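Peptidoglycan-N-acetylmuramic acid deacetylase PdaA (Bacillus subtilis, PDB 1NY1) removes the acetyl group from N-acetylmuramic acid in peptidoglycan, leading to muramic delta-lactam in the spore cortex, and is required for germination. Local coordinates at residues H96-H101 against K133-Y138. Residues are numbered along the deposited sequence; the frame is centred on the assembly and turned at random.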
ATOM      1  N   HIS A  96     -13.027   0.913   3.156  1.00 13.86           N
ATOM      2  CA  HIS A  96     -11.599   0.786   2.891  1.00 11.14           C
ATOM      3  C   HIS A  96     -10.791   1.675   3.828  1.00 12.54           C
ATOM      4  O   HIS A  96     -11.347   2.522   4.533  1.00 10.93           O
ATOM      5  CB  HIS A  96     -11.320   1.121   1.427  1.00 11.00           C
ATOM      6  CG  HIS A  96     -12.090   0.265   0.473  1.00 11.24           C
ATOM      7  ND1 HIS A  96     -11.869  -1.089   0.347  1.00 13.39           N
ATOM      8  CD2 HIS A  96     -13.113   0.557  -0.365  1.00 12.01           C
ATOM      9  CE1 HIS A  96     -12.721  -1.595  -0.526  1.00 12.49           C
ATOM     10  NE2 HIS A  96     -13.487  -0.616  -0.973  1.00 13.25           N
ATOM     11  N   ILE A  97      -9.480   1.451   3.852  1.00  9.66           N
ATOM     12  CA  ILE A  97      -8.564   2.210   4.694  1.00 11.05           C
ATOM     13  C   ILE A  97      -7.780   3.192   3.828  1.00 12.38           C
ATOM     14  O   ILE A  97      -7.282   2.836   2.762  1.00 12.27           O
ATOM     15  CB  ILE A  97      -7.576   1.254   5.407  1.00  9.71           C
ATOM     16  CG1 ILE A  97      -8.362   0.283   6.297  1.00 10.38           C
ATOM     17  CG2 ILE A  97      -6.556   2.043   6.228  1.00 10.55           C
ATOM     18  CD1 ILE A  97      -7.559  -0.934   6.745  1.00  9.31           C
ATOM     19  N   ILE A  98      -7.694   4.436   4.282  1.00 10.65           N
ATOM     20  CA  ILE A  98      -6.960   5.457   3.553  1.00 11.83           C
ATOM     21  C   ILE A  98      -5.628   5.667   4.263  1.00 12.98           C
ATOM     22  O   ILE A  98      -5.588   6.127   5.407  1.00 14.12           O
ATOM     23  CB  ILE A  98      -7.764   6.777   3.506  1.00 11.58           C
ATOM     24  CG1 ILE A  98      -9.067   6.540   2.742  1.00 12.05           C
ATOM     25  CG2 ILE A  98      -6.945   7.883   2.837  1.00 12.79           C
ATOM     26  CD1 ILE A  98     -10.008   7.730   2.725  1.00 12.60           C
ATOM     27  N   GLY A  99      -4.546   5.290   3.585  1.00 12.18           N
ATOM     28  CA  GLY A  99      -3.212   5.432   4.139  1.00 11.69           C
ATOM     29  C   GLY A  99      -2.598   6.732   3.655  1.00 11.15           C
ATOM     30  O   GLY A  99      -3.123   7.363   2.744  1.00 12.22           O
ATOM     31  N   ASN A 100      -1.473   7.118   4.244  1.00 11.97           N
ATOM     32  CA  ASN A 100      -0.814   8.368   3.887  1.00 13.15           C
ATOM     33  C   ASN A 100       0.384   8.185   2.955  1.00 11.96           C
ATOM     34  O   ASN A 100       1.321   7.450   3.277  1.00 11.67           O
ATOM     35  CB  ASN A 100      -0.357   9.069   5.170  1.00 12.82           C
ATOM     36  CG  ASN A 100      -0.202  10.563   4.992  1.00 15.26           C
ATOM     37  OD1 ASN A 100       0.382  11.027   4.016  1.00 14.03           O
ATOM     38  ND2 ASN A 100      -0.717  11.326   5.947  1.00 13.63           N
ATOM     39  N   HIS A 101       0.356   8.854   1.803  1.00 12.75           N
ATOM     40  CA  HIS A 101       1.464   8.767   0.857  1.00 14.19           C
ATOM     41  C   HIS A 101       2.149  10.136   0.744  1.00 17.08           C
ATOM     42  O   HIS A 101       2.843  10.422  -0.236  1.00 16.92           O
ATOM     43  CB  HIS A 101       0.966   8.318  -0.519  1.00 16.03           C
ATOM     44  CG  HIS A 101       1.990   7.571  -1.316  1.00 17.99           C
ATOM     45  ND1 HIS A 101       1.824   7.266  -2.649  1.00 21.74           N
ATOM     46  CD2 HIS A 101       3.191   7.058  -0.960  1.00 19.69           C
ATOM     47  CE1 HIS A 101       2.880   6.599  -3.081  1.00 22.90           C
ATOM     48  NE2 HIS A 101       3.725   6.459  -2.074  1.00 22.50           N
ATOM     49  N   LYS A 133     -13.726  11.561   8.912  1.00 19.85           N
ATOM     50  CA  LYS A 133     -13.163  10.434   9.641  1.00 19.72           C
ATOM     51  C   LYS A 133     -11.648  10.385   9.507  1.00 18.28           C
ATOM     52  O   LYS A 133     -11.056  11.129   8.724  1.00 17.93           O
ATOM     53  CB  LYS A 133     -13.771   9.125   9.125  1.00 22.77           C
ATOM     54  CG  LYS A 133     -15.292   9.090   9.215  1.00 25.63           C
ATOM     55  CD  LYS A 133     -15.866   7.800   8.648  1.00 28.15           C
ATOM     56  CE  LYS A 133     -17.394   7.828   8.626  1.00 30.28           C
ATOM     57  NZ  LYS A 133     -17.996   7.986   9.986  1.00 31.09           N
ATOM     58  N   GLN A 134     -11.025   9.519  10.293  1.00 17.51           N
ATOM     59  CA  GLN A 134      -9.586   9.357  10.242  1.00 16.76           C
ATOM     60  C   GLN A 134      -9.179   7.954  10.666  1.00 16.64           C
ATOM     61  O   GLN A 134      -9.444   7.518  11.787  1.00 16.84           O
ATOM     62  CB  GLN A 134      -8.877  10.396  11.115  1.00 16.74           C
ATOM     63  CG  GLN A 134      -7.363  10.278  11.022  1.00 17.17           C
ATOM     64  CD  GLN A 134      -6.615  11.390  11.731  1.00 18.45           C
ATOM     65  OE1 GLN A 134      -5.385  11.380  11.785  1.00 19.44           O
ATOM     66  NE2 GLN A 134      -7.351  12.354  12.278  1.00 14.98           N
ATOM     67  N   ASP A 135      -8.541   7.263   9.729  1.00 14.27           N
ATOM     68  CA  ASP A 135      -8.057   5.901   9.903  1.00 14.74           C
ATOM     69  C   ASP A 135      -6.833   5.849  10.785  1.00 14.55           C
ATOM     70  O   ASP A 135      -6.247   6.880  11.118  1.00 14.02           O
ATOM     71  CB  ASP A 135      -7.661   5.313   8.545  1.00 14.48           C
ATOM     72  CG  ASP A 135      -8.849   4.924   7.705  1.00 14.62           C
ATOM     73  OD1 ASP A 135      -9.063   5.546   6.641  1.00 14.39           O
ATOM     74  OD2 ASP A 135      -9.560   3.981   8.108  1.00 17.83           O
ATOM     75  N   ASN A 136      -6.436   4.636  11.152  1.00 15.13           N
ATOM     76  CA  ASN A 136      -5.224   4.479  11.932  1.00 14.85           C
ATOM     77  C   ASN A 136      -4.142   5.037  11.016  1.00 15.40           C
ATOM     78  O   ASN A 136      -4.297   5.028   9.792  1.00 14.27           O
ATOM     79  CB  ASN A 136      -4.960   3.005  12.248  1.00 14.42           C
ATOM     80  CG  ASN A 136      -5.963   2.437  13.231  1.00 16.60           C
ATOM     81  OD1 ASN A 136      -6.279   3.066  14.245  1.00 15.84           O
ATOM     82  ND2 ASN A 136      -6.462   1.237  12.948  1.00 16.26           N
ATOM     83  N   LEU A 137      -3.065   5.525  11.620  1.00 14.01           N
ATOM     84  CA  LEU A 137      -1.943   6.133  10.904  1.00 16.10           C
ATOM     85  C   LEU A 137      -1.019   5.157  10.181  1.00 13.39           C
ATOM     86  O   LEU A 137      -0.207   4.484  10.812  1.00 13.52           O
ATOM     87  CB  LEU A 137      -1.097   6.957  11.883  1.00 16.14           C
ATOM     88  CG  LEU A 137      -1.797   8.067  12.674  1.00 20.89           C
ATOM     89  CD1 LEU A 137      -0.789   8.816  13.553  1.00 21.75           C
ATOM     90  CD2 LEU A 137      -2.453   9.008  11.706  1.00 22.30           C
ATOM     91  N   TYR A 138      -1.136   5.101   8.858  1.00 13.29           N
ATOM     92  CA  TYR A 138      -0.296   4.231   8.040  1.00 11.31           C
ATOM     93  C   TYR A 138       0.443   5.078   7.031  1.00 11.67           C
ATOM     94  O   TYR A 138      -0.121   6.008   6.459  1.00 12.88           O
ATOM     95  CB  TYR A 138      -1.141   3.211   7.291  1.00 11.82           C
ATOM     96  CG  TYR A 138      -1.804   2.227   8.204  1.00  9.55           C
ATOM     97  CD1 TYR A 138      -1.041   1.416   9.043  1.00 11.47           C
ATOM     98  CD2 TYR A 138      -3.191   2.128   8.262  1.00 11.53           C
ATOM     99  CE1 TYR A 138      -1.645   0.529   9.923  1.00 11.67           C
ATOM    100  CE2 TYR A 138      -3.804   1.241   9.136  1.00 12.52           C
ATOM    101  CZ  TYR A 138      -3.024   0.447   9.964  1.00 13.77           C
ATOM    102  OH  TYR A 138      -3.620  -0.423  10.845  1.00 14.13           O
TER
HETATM  103  O   HOH W   1     -11.265   5.113   5.126  1.00 14.51           O
HETATM  104  O   HOH W   2     -11.750   2.795   7.744  1.00 31.90           O
HETATM  105  O   HOH W   3      -3.669   6.195   7.348  1.00 14.00           O
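The carboxylate of Asp135 and the phenol ring of Tyr138 are the flat groups that meet strand 97-100, and the CG2 methyl of Ile97 touches both. Ile97 CG2 meets the ring obliquely, 3.9 Å from Tyr138 CD2, and lies 4.0 Å from Asp135 CG. It reaches them because it stands anti to the backbone N of Ile97, while CG1 takes the place beside that nitrogen. Over the carboxylate plane comes the amide of Ile98: its N donates to Asp135 OD1 at 2.9 Å, nearly straight (167°) but 66° out of that plane. A water donates to the same OD1 and to His96 O, so OD1 accepts two bonds. An alanine in place of Asp135 would probably leave the Ile98 amide without its acceptor, the water with only His96 O of its two partners here, and a gap beside the Ile97 methyl. A second water, donating to Ile98 O and Asn136 O and accepting from Tyr138 N, fills the step between the backbones. Beyond it they meet directly, Asn100 N donating to Tyr138 O at 2.8 Å. The far end of the ring is fixed by Asp227 of helix 226-234, hydrogen-bonded to Tyr138 OH, while Asn100 OD1 accepts from Ser102 N and its ND2 bonds Leu120 O of helix 113-131. With Asn100 also backbone-bonded to Arg140, strand 138-139 follows 97-100 by a beta-alpha-beta crossover through that helix, in the irregular barrel of the NodB-homology deacetylases, where His101, just past the strand, is assigned with His105 as a divalent-metal ligand.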